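Local coordinates for bifunctional protein PutA (Bradyrhizobium diazoefficiens, PDB 6BSN) that probably oxidises proline to glutamate in two steps, a flavin-dependent proline dehydrogenase reaction followed by an NAD-dependent aldehyde dehydrogenase reaction, at residues Leu342-Tyr347 and Leu374-Cys379; Arg368-Asp373 and Ala488-Arg493; Leu608-Glu613 and Trp659-Ala664; Arg793-Arg798 and Asn945-Val950. The protein carries 1 engineered substitution. One frame throughout, in Å; residues are numbered along the deposited sequence.

Contact 1: residues Leu342-Tyr347 and Leu374-Cys379; sequences LVKGAY and LNYVAC. With FDA (dihydroflavine-adenine dinucleotide), chain C.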
# COMPACT_ATOMS: atom_id res chain seq x y z
N LEU A 342 42.49 19.44 -18.41
CA LEU A 342 41.13 18.92 -18.37
C LEU A 342 40.84 18.40 -16.97
O LEU A 342 41.54 17.50 -16.50
CB LEU A 342 40.90 17.83 -19.42
CG LEU A 342 39.42 17.43 -19.62
CD1 LEU A 342 38.60 18.57 -20.29
CD2 LEU A 342 39.32 16.11 -20.39
N VAL A 343 39.83 18.97 -16.31
CA VAL A 343 39.37 18.53 -15.00
C VAL A 343 37.90 18.15 -15.11
O VAL A 343 37.23 18.47 -16.10
CB VAL A 343 39.56 19.60 -13.91
CG1 VAL A 343 41.00 20.07 -13.86
CG2 VAL A 343 38.57 20.78 -14.16
N LYS A 344 37.38 17.49 -14.08
CA LYS A 344 35.94 17.26 -14.12
C LYS A 344 35.18 18.49 -13.66
O LYS A 344 34.33 19.01 -14.39
CB LYS A 344 35.58 16.00 -13.33
CG LYS A 344 36.14 14.75 -14.06
CD LYS A 344 35.87 13.44 -13.34
CE LYS A 344 36.65 12.34 -14.01
NZ LYS A 344 36.43 11.04 -13.34
N GLY A 345 35.54 19.04 -12.50
CA GLY A 345 34.92 20.28 -12.05
C GLY A 345 34.69 20.35 -10.56
O GLY A 345 34.10 19.44 -9.96
N ALA A 346 35.09 21.48 -9.96
CA ALA A 346 35.12 21.59 -8.50
C ALA A 346 33.88 22.23 -7.88
O ALA A 346 33.80 22.29 -6.65
CB ALA A 346 36.36 22.41 -8.08
N TYR A 347 32.90 22.69 -8.68
CA TYR A 347 31.81 23.52 -8.16
C TYR A 347 30.43 22.91 -8.41
O TYR A 347 29.44 23.64 -8.52
CB TYR A 347 31.88 24.93 -8.77
CG TYR A 347 33.23 25.63 -8.63
CD1 TYR A 347 34.28 25.37 -9.51
CD2 TYR A 347 33.46 26.56 -7.61
CE1 TYR A 347 35.50 26.01 -9.41
CE2 TYR A 347 34.69 27.21 -7.49
CZ TYR A 347 35.71 26.93 -8.39
OH TYR A 347 36.94 27.54 -8.29
N LEU A 374 31.73 10.21 -18.70
CA LEU A 374 31.60 10.01 -20.14
C LEU A 374 32.16 11.20 -20.90
O LEU A 374 32.96 11.05 -21.83
CB LEU A 374 30.13 9.81 -20.51
CG LEU A 374 29.80 9.15 -21.83
CD1 LEU A 374 30.09 7.67 -21.72
CD2 LEU A 374 28.35 9.38 -22.14
N ASN A 375 31.71 12.41 -20.55
CA ASN A 375 32.16 13.60 -21.25
C ASN A 375 33.65 13.84 -21.04
O ASN A 375 34.31 14.41 -21.92
CB ASN A 375 31.38 14.82 -20.78
CG ASN A 375 31.27 15.87 -21.86
OD1 ASN A 375 31.00 15.54 -23.00
ND2 ASN A 375 31.50 17.13 -21.50
N TYR A 376 34.19 13.44 -19.88
CA TYR A 376 35.62 13.64 -19.64
C TYR A 376 36.44 12.80 -20.60
O TYR A 376 37.44 13.27 -21.15
CB TYR A 376 35.97 13.31 -18.18
CG TYR A 376 37.40 13.67 -17.81
CD1 TYR A 376 37.68 14.83 -17.10
CD2 TYR A 376 38.47 12.82 -18.14
CE1 TYR A 376 38.99 15.16 -16.75
CE2 TYR A 376 39.77 13.14 -17.81
CZ TYR A 376 40.03 14.31 -17.11
OH TYR A 376 41.33 14.64 -16.77
N VAL A 377 36.02 11.55 -20.83
CA VAL A 377 36.79 10.72 -21.74
C VAL A 377 36.62 11.21 -23.18
O VAL A 377 37.60 11.27 -23.94
CB VAL A 377 36.41 9.24 -21.56
CG1 VAL A 377 36.97 8.39 -22.71
CG2 VAL A 377 36.91 8.74 -20.19
N ALA A 378 35.41 11.59 -23.58
CA ALA A 378 35.22 12.19 -24.90
C ALA A 378 36.09 13.45 -25.07
O ALA A 378 36.76 13.61 -26.10
CB ALA A 378 33.74 12.50 -25.15
N CYS A 379 36.10 14.34 -24.07
CA CYS A 379 36.94 15.54 -24.15
C CYS A 379 38.42 15.17 -24.17
O CYS A 379 39.22 15.80 -24.88
CB CYS A 379 36.63 16.48 -22.99
SG CYS A 379 35.05 17.35 -23.14
PA FDA C . 36.13 11.66 -9.31
O1A FDA C . 35.68 10.89 -8.04
O2A FDA C . 36.31 10.96 -10.54
O5B FDA C . 35.18 12.64 -9.88
C5B FDA C . 34.56 13.58 -9.00
C4B FDA C . 33.86 14.67 -9.81
O4B FDA C . 32.72 14.19 -10.48
C3B FDA C . 33.34 15.84 -9.03
O3B FDA C . 34.36 16.70 -8.72
C2B FDA C . 32.37 16.43 -9.97
O2B FDA C . 33.02 17.26 -10.88
C1B FDA C . 31.81 15.23 -10.65
N9A FDA C . 30.52 14.80 -10.14
C8A FDA C . 30.21 14.29 -8.89
N7A FDA C . 28.91 14.04 -8.83
C5A FDA C . 28.32 14.39 -10.04
C6A FDA C . 27.03 14.35 -10.54
N6A FDA C . 25.95 13.86 -9.74
N1A FDA C . 26.78 14.77 -11.79
C2A FDA C . 27.76 15.24 -12.59
N3A FDA C . 29.04 15.28 -12.12
C4A FDA C . 29.34 14.88 -10.89
N1 FDA C . 38.35 21.86 -10.74
C2 FDA C . 37.81 23.03 -11.36
O2 FDA C . 36.44 23.15 -11.38
N3 FDA C . 38.66 24.02 -11.91
C4 FDA C . 40.06 23.84 -11.85
O4 FDA C . 40.91 24.77 -12.38
C4X FDA C . 40.62 22.61 -11.22
N5 FDA C . 42.05 22.45 -11.12
C5X FDA C . 42.55 21.15 -10.68
C6 FDA C . 44.03 20.89 -10.77
C7 FDA C . 44.50 19.60 -10.41
C7M FDA C . 45.98 19.32 -10.49
C8 FDA C . 43.59 18.58 -9.97
C8M FDA C . 44.07 17.20 -9.57
C9 FDA C . 42.21 18.84 -9.89
C9A FDA C . 41.70 20.18 -10.26
N10 FDA C . 40.29 20.47 -10.10
C10 FDA C . 39.78 21.67 -10.69
C1' FDA C . 39.37 19.61 -9.32
C2' FDA C . 38.62 18.66 -10.24
O2' FDA C . 37.75 19.37 -11.05
C3' FDA C . 37.85 17.63 -9.44
O3' FDA C . 37.00 18.33 -8.63
C4' FDA C . 38.66 16.69 -8.54
O4' FDA C . 39.94 16.50 -9.05
C5' FDA C . 37.99 15.33 -8.41
O5' FDA C . 37.73 14.77 -9.68
P FDA C . 38.29 13.34 -10.16
O1P FDA C . 38.48 13.06 -11.68
O2P FDA C . 39.58 13.25 -9.25
O3P FDA C . 37.44 12.36 -9.16
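Leu342, near the C-terminal end of barrel strand 338-343, meets Tyr376 of helix 369-385 in two ways. Its backbone O accepts a hydrogen bond from Tyr376 OH at 2.9 Å, the hydroxyl standing above the carbonyl plane, 49° out of it. Its side chain, with CG anti to the backbone N (chi1 -169°), lays CD2 over the middle of the phenol face in a CH-pi contact, 3.7 Å from the ring centroid. The same methyl also reaches CB of Cys379, one helical turn on. Val343 turns its side chain from the helix to the flavin, while its backbone runs past the edge of the Tyr376 ring. Lys344 then covers the other face of that ring: CG comes within 3.4 Å of Tyr376 CD1, and the extended chain crosses the phenol at about a right angle. Beyond the ring, Lys344 NZ bonds FDA O2A at 2.8 Å and forms a salt bridge with Asp373. Gly345 offers its O to both adenosine ribose hydroxyls, the bond from FDA O2B being 2.6 Å long. Ala346 N bonds FDA O2 at 2.6 Å. A cofactor held at the C-terminal ends of parallel strands is characteristic of the beta-alpha barrel of proline dehydrogenases.

Contact 2: residues Arg368-Asp373 and Ala488-Arg493; sequences RKAMTD and ADAIVR. With FDA (dihydroflavine-adenine dinucleotide), chain C; SO4 (sulfate ion), chain I.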
# COMPACT_ATOMS: atom_id res chain seq x y z
N ARG A 368 24.34 13.60 -13.52
CA ARG A 368 24.76 12.24 -13.20
C ARG A 368 26.26 12.15 -13.36
O ARG A 368 26.82 12.59 -14.37
CB ARG A 368 24.08 11.20 -14.11
CG ARG A 368 22.67 10.89 -13.65
CD ARG A 368 22.14 9.64 -14.34
NE ARG A 368 22.90 8.43 -14.04
CZ ARG A 368 22.64 7.24 -14.58
NH1 ARG A 368 21.64 7.10 -15.45
NH2 ARG A 368 23.38 6.18 -14.26
N LYS A 369 26.91 11.60 -12.33
CA LYS A 369 28.36 11.46 -12.31
C LYS A 369 28.88 10.74 -13.55
O LYS A 369 29.90 11.15 -14.14
CB LYS A 369 28.75 10.71 -11.04
CG LYS A 369 30.05 11.16 -10.41
CD LYS A 369 31.21 10.51 -11.07
CE LYS A 369 32.46 10.58 -10.21
NZ LYS A 369 33.48 9.71 -10.85
N ALA A 370 28.22 9.66 -13.96
CA ALA A 370 28.68 8.90 -15.13
C ALA A 370 28.64 9.76 -16.39
O ALA A 370 29.41 9.49 -17.33
CB ALA A 370 27.84 7.63 -15.34
N MET A 371 27.76 10.77 -16.45
CA MET A 371 27.75 11.68 -17.59
C MET A 371 28.99 12.58 -17.59
O MET A 371 29.60 12.81 -18.64
CB MET A 371 26.46 12.52 -17.59
CG MET A 371 25.21 11.81 -18.17
SD MET A 371 25.40 11.31 -19.91
CE MET A 371 25.43 12.87 -20.78
N THR A 372 29.40 13.08 -16.43
CA THR A 372 30.67 13.80 -16.36
C THR A 372 31.82 12.91 -16.78
O THR A 372 32.68 13.32 -17.57
CB THR A 372 30.89 14.35 -14.95
OG1 THR A 372 29.96 15.40 -14.74
CG2 THR A 372 32.32 14.86 -14.76
N ASP A 373 31.84 11.67 -16.29
CA ASP A 373 32.93 10.75 -16.64
C ASP A 373 32.92 10.41 -18.12
O ASP A 373 33.97 10.35 -18.75
CB ASP A 373 32.83 9.48 -15.79
CG ASP A 373 33.24 9.71 -14.35
OD1 ASP A 373 32.75 8.98 -13.47
OD2 ASP A 373 34.02 10.64 -14.08
N ALA A 488 29.36 4.51 -19.75
CA ALA A 488 28.29 4.18 -20.68
C ALA A 488 27.41 3.06 -20.13
O ALA A 488 26.19 3.07 -20.31
CB ALA A 488 28.87 3.79 -22.05
N ASP A 489 28.02 2.09 -19.44
CA ASP A 489 27.30 0.96 -18.87
C ASP A 489 26.43 1.38 -17.69
O ASP A 489 25.46 0.67 -17.37
CB ASP A 489 28.28 -0.12 -18.43
CG ASP A 489 28.97 -0.80 -19.61
OD1 ASP A 489 28.39 -0.79 -20.72
OD2 ASP A 489 30.08 -1.34 -19.43
N ALA A 490 26.75 2.48 -17.04
CA ALA A 490 25.91 2.98 -15.96
C ALA A 490 24.75 3.81 -16.48
O ALA A 490 23.69 3.86 -15.83
CB ALA A 490 26.75 3.81 -14.99
N ILE A 491 24.92 4.46 -17.63
CA ILE A 491 23.86 5.30 -18.21
C ILE A 491 22.92 4.49 -19.09
O ILE A 491 21.72 4.75 -19.11
CB ILE A 491 24.48 6.47 -19.00
CG1 ILE A 491 25.31 7.36 -18.09
CG2 ILE A 491 23.40 7.30 -19.67
CD1 ILE A 491 26.36 8.14 -18.85
N VAL A 492 23.47 3.52 -19.83
CA VAL A 492 22.80 2.64 -20.79
C VAL A 492 22.01 3.40 -21.86
O VAL A 492 22.28 3.22 -23.05
CB VAL A 492 21.94 1.56 -20.07
CG1 VAL A 492 22.69 0.97 -18.88
CG2 VAL A 492 20.53 2.05 -19.64
N ARG A 493 21.07 4.26 -21.47
CA ARG A 493 20.15 4.87 -22.43
C ARG A 493 20.15 6.39 -22.32
O ARG A 493 20.14 6.94 -21.21
CB ARG A 493 18.71 4.34 -22.21
PA FDA C . 36.13 11.66 -9.31
O1A FDA C . 35.68 10.89 -8.04
O2A FDA C . 36.31 10.96 -10.54
O5B FDA C . 35.18 12.64 -9.88
C5B FDA C . 34.56 13.58 -9.00
C4B FDA C . 33.86 14.67 -9.81
O4B FDA C . 32.72 14.19 -10.48
C3B FDA C . 33.34 15.84 -9.03
O3B FDA C . 34.36 16.70 -8.72
C2B FDA C . 32.37 16.43 -9.97
O2B FDA C . 33.02 17.26 -10.88
C1B FDA C . 31.81 15.23 -10.65
N9A FDA C . 30.52 14.80 -10.14
C8A FDA C . 30.21 14.29 -8.89
N7A FDA C . 28.91 14.04 -8.83
C5A FDA C . 28.32 14.39 -10.04
C6A FDA C . 27.03 14.35 -10.54
N6A FDA C . 25.95 13.86 -9.74
N1A FDA C . 26.78 14.77 -11.79
C2A FDA C . 27.76 15.24 -12.59
N3A FDA C . 29.04 15.28 -12.12
C4A FDA C . 29.34 14.88 -10.89
N1 FDA C . 38.35 21.86 -10.74
C2 FDA C . 37.81 23.03 -11.36
O2 FDA C . 36.44 23.15 -11.38
N3 FDA C . 38.66 24.02 -11.91
C4 FDA C . 40.06 23.84 -11.85
O4 FDA C . 40.91 24.77 -12.38
C4X FDA C . 40.62 22.61 -11.22
N5 FDA C . 42.05 22.45 -11.12
C5X FDA C . 42.55 21.15 -10.68
C6 FDA C . 44.03 20.89 -10.77
C7 FDA C . 44.50 19.60 -10.41
C7M FDA C . 45.98 19.32 -10.49
C8 FDA C . 43.59 18.58 -9.97
C8M FDA C . 44.07 17.20 -9.57
C9 FDA C . 42.21 18.84 -9.89
C9A FDA C . 41.70 20.18 -10.26
N10 FDA C . 40.29 20.47 -10.10
C10 FDA C . 39.78 21.67 -10.69
C1' FDA C . 39.37 19.61 -9.32
C2' FDA C . 38.62 18.66 -10.24
O2' FDA C . 37.75 19.37 -11.05
C3' FDA C . 37.85 17.63 -9.44
O3' FDA C . 37.00 18.33 -8.63
C4' FDA C . 38.66 16.69 -8.54
O4' FDA C . 39.94 16.50 -9.05
C5' FDA C . 37.99 15.33 -8.41
O5' FDA C . 37.73 14.77 -9.68
P FDA C . 38.29 13.34 -10.16
O1P FDA C . 38.48 13.06 -11.68
O2P FDA C . 39.58 13.25 -9.25
O3P FDA C . 37.44 12.36 -9.16
S SO4 I . 25.78 7.73 -11.68
O1 SO4 I . 27.10 7.46 -11.12
O2 SO4 I . 24.84 8.17 -10.65
O3 SO4 I . 25.26 6.50 -12.29
O4 SO4 I . 25.86 8.75 -12.72
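Ile491 and Ala490 of the short helix 487-491 pack on the first turn of helix 369-385, the close part of this contact. The Ile491 side chain does most of the touching: its CG1 lies 3.7 Å from Ala370 CB, and its CD1 goes on to Met371 SD at 3.5 Å. With CG1 beside the backbone N (chi1 -62°) and CD1 extended beyond it, Ile491 reaches across the methionine at roughly a right angle. Met371, bent at its second and third torsions, offers sulfur rather than its terminal methyl. Leu26 of helix 18-28 also touches Ile491, bringing a third helix to this apolar patch.

The other side is polar and less enclosed. Arg368, just before helix 369-385, bends at chi3 and sends NH2 to Ala490 O at 2.8 Å; the donor stands 63° out of the carbonyl plane. A sulfate, probably from the crystallisation liquor, lies at the edge of the guanidinium. Arg368 NH2 bonds sulfate O3 at 2.7 Å in a nearly straight line (172°), and NE makes a longer bond to sulfate O4. That O4 also accepts from Ala370 N at 2.8 Å, so the anion sits at the helix N-terminus, where the helix dipole would probably favour it.

Away from helix 487-491, Lys369 NZ bonds FDA O2A and forms a salt bridge with Asp373 OD1, which accepts through its syn lone pair, while Thr372 OG1 donates to FDA N3A at 2.8 Å. The helix start thus joins helix 487-491 to the AMP half of the FAD site in the proline dehydrogenase barrel.

Contact 3: residues Leu608-Glu613 and Trp659-Ala664; sequences LSELRE and WNFPLA. With PRO (proline), chain H; PRO (proline), chain D.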
# COMPACT_ATOMS: atom_id res chain seq x y z
N LEU A 608 14.16 42.16 -12.14
CA LEU A 608 13.85 40.77 -12.48
C LEU A 608 13.40 39.99 -11.26
O LEU A 608 12.41 39.25 -11.31
CB LEU A 608 15.07 40.10 -13.11
CG LEU A 608 14.87 38.60 -13.39
CD1 LEU A 608 13.73 38.40 -14.38
CD2 LEU A 608 16.16 37.97 -13.91
N SER A 609 14.10 40.18 -10.14
CA SER A 609 13.78 39.42 -8.94
C SER A 609 12.38 39.76 -8.42
O SER A 609 11.66 38.86 -7.96
CB SER A 609 14.83 39.68 -7.86
OG SER A 609 14.42 39.10 -6.65
N GLU A 610 12.00 41.04 -8.47
CA GLU A 610 10.68 41.45 -7.99
C GLU A 610 9.58 40.96 -8.94
O GLU A 610 8.50 40.54 -8.48
CB GLU A 610 10.61 42.97 -7.83
CG GLU A 610 9.20 43.45 -7.55
CD GLU A 610 9.12 44.82 -6.92
OE1 GLU A 610 10.13 45.56 -6.90
OE2 GLU A 610 8.03 45.15 -6.42
N LEU A 611 9.83 40.99 -10.25
CA LEU A 611 8.87 40.42 -11.19
C LEU A 611 8.62 38.95 -10.88
O LEU A 611 7.47 38.50 -10.85
CB LEU A 611 9.36 40.61 -12.63
CG LEU A 611 8.44 40.23 -13.79
CD1 LEU A 611 8.43 38.74 -14.10
CD2 LEU A 611 7.00 40.76 -13.59
N ARG A 612 9.70 38.18 -10.66
CA ARG A 612 9.56 36.78 -10.29
C ARG A 612 8.75 36.63 -9.00
O ARG A 612 7.84 35.79 -8.92
CB ARG A 612 10.93 36.13 -10.11
CG ARG A 612 11.70 35.88 -11.40
CD ARG A 612 12.91 35.01 -11.10
NE ARG A 612 12.51 33.65 -10.73
CZ ARG A 612 13.28 32.78 -10.09
NH1 ARG A 612 14.52 33.12 -9.71
NH2 ARG A 612 12.82 31.56 -9.81
N GLU A 613 9.06 37.44 -8.00
CA GLU A 613 8.36 37.39 -6.72
C GLU A 613 6.87 37.69 -6.91
O GLU A 613 6.02 37.06 -6.28
CB GLU A 613 9.00 38.39 -5.74
CG GLU A 613 8.51 38.30 -4.31
CD GLU A 613 9.12 39.38 -3.42
OE1 GLU A 613 10.33 39.63 -3.55
OE2 GLU A 613 8.41 39.96 -2.57
N TRP A 659 6.63 51.89 -1.70
CA TRP A 659 7.30 52.18 -2.97
C TRP A 659 8.49 51.26 -3.24
O TRP A 659 8.98 51.23 -4.38
CB TRP A 659 7.76 53.65 -3.00
CG TRP A 659 8.55 54.11 -1.78
CD1 TRP A 659 8.08 54.86 -0.73
CD2 TRP A 659 9.93 53.83 -1.48
NE1 TRP A 659 9.08 55.07 0.20
CE2 TRP A 659 10.23 54.46 -0.24
CE3 TRP A 659 10.95 53.13 -2.14
CZ2 TRP A 659 11.49 54.38 0.35
CZ3 TRP A 659 12.21 53.05 -1.55
CH2 TRP A 659 12.46 53.68 -0.32
N ASN A 660 8.98 50.53 -2.24
CA ASN A 660 10.23 49.81 -2.43
C ASN A 660 10.06 48.42 -3.03
O ASN A 660 11.03 47.87 -3.55
CB ASN A 660 11.00 49.71 -1.10
CG ASN A 660 10.09 49.58 0.09
OD1 ASN A 660 9.80 48.47 0.53
ND2 ASN A 660 9.65 50.73 0.65
N PHE A 661 8.85 47.85 -2.96
CA PHE A 661 8.46 46.69 -3.77
C PHE A 661 7.11 47.02 -4.37
O PHE A 661 6.06 46.49 -3.98
CB PHE A 661 8.46 45.40 -2.96
CG PHE A 661 9.85 44.89 -2.67
CD1 PHE A 661 10.51 45.23 -1.49
CD2 PHE A 661 10.52 44.10 -3.60
CE1 PHE A 661 11.80 44.77 -1.24
CE2 PHE A 661 11.81 43.63 -3.36
CZ PHE A 661 12.45 43.96 -2.19
N PRO A 662 7.10 47.92 -5.36
CA PRO A 662 5.85 48.51 -5.82
C PRO A 662 5.01 47.58 -6.68
O PRO A 662 3.88 47.94 -7.04
CB PRO A 662 6.32 49.72 -6.65
CG PRO A 662 7.81 49.55 -6.85
CD PRO A 662 8.24 48.26 -6.23
N LEU A 663 5.54 46.42 -7.06
CA LEU A 663 4.77 45.44 -7.81
C LEU A 663 4.47 44.20 -6.99
O LEU A 663 3.32 43.79 -6.89
CB LEU A 663 5.50 45.07 -9.10
CG LEU A 663 4.85 43.92 -9.87
CD1 LEU A 663 3.54 44.39 -10.48
CD2 LEU A 663 5.79 43.38 -10.95
N ALA A 664 5.50 43.61 -6.37
CA ALA A 664 5.35 42.31 -5.72
C ALA A 664 4.61 42.41 -4.39
O ALA A 664 3.75 41.59 -4.09
CB ALA A 664 6.71 41.64 -5.52
N PRO H . 9.45 53.63 5.96
CA PRO H . 8.96 53.31 4.64
C PRO H . 8.71 51.79 4.57
O PRO H . 8.74 51.13 5.64
CB PRO H . 9.94 53.76 3.58
CG PRO H . 11.09 54.39 4.35
CD PRO H . 10.81 54.08 5.86
OXT PRO H . 8.49 51.21 3.46
N PRO D . 10.94 40.94 0.59
CA PRO D . 12.10 41.77 0.91
C PRO D . 13.33 40.89 1.17
O PRO D . 13.20 39.72 1.59
CB PRO D . 11.79 42.62 2.12
CG PRO D . 10.27 42.50 2.26
CD PRO D . 9.92 41.14 1.57
OXT PRO D . 14.48 41.35 0.97
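The loop that leads from strand 641-656 into helix 664-675 belongs to the nucleotide-binding, Rossmann-like part of the aldehyde dehydrogenase fold, and here it is held by Glu610 of helix 604-629. Its CG points away from the backbone N (chi1 171°), and the extended chain carries one carboxylate oxygen, OE2, into the bend of the loop. Two backbone amides grip that atom. Ala664 N reaches the anti lone pair of Glu610 OE2 at 3.0 Å, almost straight (172°), whereas Leu663 N meets Glu610 OE2 from above the carboxylate plane at 2.9 Å. The buried acceptor thereby satisfies both N-H groups at the start of helix 664-675, whose dipole would probably stabilise its negative charge. The second oxygen, OE1, forms a salt bridge with Lys602, which also bonds Asn660 O and makes a cation-pi contact with Phe661.

Apolar contacts fill in around the carboxylate. Ala664 CB rests 3.7 Å from Glu610 CG, and Leu611 and Leu663 run side by side in the same direction. The Phe661 ring plane is turned 53° from the carboxylate, and its CE1 lies 3.7 Å from CA of the chain D proline. One residue earlier, Asn660 ND2 donates to OXT of the chain H proline at 3.1 Å.

Contact 4: residues Arg793-Arg798 and Asn945-Val950; sequences RASALR and NMIGAV. Engineered in segment 793-798: Ala794 (natural residue Cys). With PRO (proline), chain D.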
# COMPACT_ATOMS: atom_id res chain seq x y z
N ARG A 793 15.19 48.10 1.69
CA ARG A 793 14.50 46.84 1.93
C ARG A 793 14.23 46.74 3.42
O ARG A 793 15.09 47.08 4.24
CB ARG A 793 15.32 45.63 1.51
CG ARG A 793 15.57 45.46 0.04
CD ARG A 793 16.48 44.25 -0.16
NE ARG A 793 16.74 43.94 -1.57
CZ ARG A 793 16.20 42.92 -2.23
NH1 ARG A 793 15.36 42.11 -1.61
NH2 ARG A 793 16.50 42.73 -3.50
N ALA A 794 13.04 46.26 3.78
CA ALA A 794 12.70 46.12 5.18
C ALA A 794 13.58 45.09 5.86
O ALA A 794 13.79 45.16 7.08
CB ALA A 794 11.22 45.75 5.33
N SER A 795 14.08 44.13 5.08
CA SER A 795 14.93 43.03 5.55
C SER A 795 16.40 43.40 5.69
O SER A 795 17.20 42.57 6.14
CB SER A 795 14.83 41.88 4.56
OG SER A 795 15.24 42.34 3.27
N ALA A 796 16.80 44.60 5.26
CA ALA A 796 18.21 44.90 5.08
C ALA A 796 18.96 44.89 6.41
O ALA A 796 18.42 45.21 7.47
CB ALA A 796 18.38 46.27 4.43
N LEU A 797 20.24 44.51 6.33
CA LEU A 797 21.11 44.54 7.50
C LEU A 797 21.39 45.98 7.90
O LEU A 797 21.86 46.77 7.07
CB LEU A 797 22.41 43.80 7.19
CG LEU A 797 23.54 43.92 8.21
CD1 LEU A 797 23.06 43.41 9.57
CD2 LEU A 797 24.74 43.13 7.73
N ARG A 798 21.10 46.34 9.15
CA ARG A 798 21.39 47.65 9.70
C ARG A 798 22.50 47.64 10.73
O ARG A 798 23.14 48.67 10.94
CB ARG A 798 20.14 48.28 10.34
CG ARG A 798 18.88 48.20 9.50
CD ARG A 798 19.09 48.87 8.15
NE ARG A 798 17.84 48.92 7.40
CZ ARG A 798 17.75 49.35 6.14
NH1 ARG A 798 16.58 49.38 5.52
NH2 ARG A 798 18.84 49.75 5.50
N ASN A 945 23.08 35.69 3.11
CA ASN A 945 22.58 37.05 3.29
C ASN A 945 21.14 37.02 3.85
O ASN A 945 20.49 35.97 3.96
CB ASN A 945 22.68 37.82 1.98
CG ASN A 945 21.67 37.37 0.95
OD1 ASN A 945 20.50 37.16 1.26
ND2 ASN A 945 22.11 37.24 -0.31
N MET A 946 20.63 38.20 4.19
CA MET A 946 19.37 38.31 4.94
C MET A 946 18.20 38.78 4.08
O MET A 946 17.13 39.06 4.62
CB MET A 946 19.57 39.27 6.11
CG MET A 946 20.60 38.80 7.12
SD MET A 946 21.30 40.14 8.11
CE MET A 946 19.84 40.99 8.75
N ILE A 947 18.37 38.85 2.76
CA ILE A 947 17.43 39.54 1.90
C ILE A 947 16.91 38.58 0.82
O ILE A 947 17.41 37.47 0.64
CB ILE A 947 18.06 40.79 1.25
CG1 ILE A 947 19.23 40.36 0.36
CG2 ILE A 947 18.51 41.80 2.30
CD1 ILE A 947 19.67 41.48 -0.52
N GLY A 948 15.93 39.06 0.06
CA GLY A 948 15.39 38.25 -1.03
C GLY A 948 14.62 37.01 -0.61
O GLY A 948 14.77 35.96 -1.23
N ALA A 949 13.77 37.12 0.42
CA ALA A 949 12.93 35.98 0.80
C ALA A 949 12.13 35.46 -0.39
O ALA A 949 11.66 36.23 -1.23
CB ALA A 949 11.98 36.39 1.94
N VAL A 950 12.05 34.14 -0.51
CA VAL A 950 11.39 33.50 -1.64
C VAL A 950 10.01 33.03 -1.21
O VAL A 950 9.88 32.31 -0.21
CB VAL A 950 12.23 32.34 -2.21
CG1 VAL A 950 11.43 31.59 -3.27
CG2 VAL A 950 13.56 32.89 -2.83
N PRO D . 10.94 40.94 0.59
CA PRO D . 12.10 41.77 0.91
C PRO D . 13.33 40.89 1.17
O PRO D . 13.20 39.72 1.59
CB PRO D . 11.79 42.62 2.12
CG PRO D . 10.27 42.50 2.26
CD PRO D . 9.92 41.14 1.57
OXT PRO D . 14.48 41.35 0.97
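The side chains of Ile947 and Arg793 cross at about a right angle, with Ile947 CD1 over one guanidinium face, toward the rim, and 4.0 Å from Arg793 NE. Ile947 CG1 sits between its backbone N and carbonyl carbon (chi1 63°), a crowded position that leaves CG2 directed at Ser795, 3.5 Å from OG. Arg793 is extended from CG to NE and then turns its flat end so that the bound proline of chain D meets the guanidinium at its edge. Arg793 NH1 bonds proline OXT at 2.8 Å, while NE and NH2 are held by Ser789 and Asp606.

Ser795 also holds its OG between backbone N and carbonyl carbon (chi1 58°), and from there it donates to proline OXT at 2.6 Å. Gly948 N is the third donor to proline OXT, at 2.9 Å, and Ala949 N takes proline O at 2.9 Å. Four donors from two loops far apart in the sequence thus grip one carboxylate, consistent with an anchor for the semialdehyde substrate's carboxylate. Ala794, engineered in place of the natural cysteine at the predicted active-site position, lies in the type I turn from Arg793 to Ala796.

On the side of Leu797, Met946 bends at chi3 and sets its SD 3.9 Å from Leu797 CB. The Met946 side chain also touches Met767 of strand 765-769 and Tyr941 of strand 939-942, while helix 775-787 borders both Leu797 and Ile947, so the pocket loops rest on the sheet that contains strand 797-803.

How the contacts relate
The four contacts form two groups, one in each catalytic half of the chain. Contacts 1 and 2 have centres 12 Å apart, share helix 369-385 and touch the same FAD; their segments alternate along the sequence, and the salt bridge from Lys344 to Asp373 ties them together. Contacts 3 and 4 follow in series within the aldehyde dehydrogenase range, centres 14 Å apart. They meet where Phe661 packs on Arg793, and both border the chain D proline. Between contacts 1 and 4 the nearest atoms are about 17 Å apart and the centres 38 Å. This spacing is consistent with two separate active sites that divide the successive oxidations within one polypeptide.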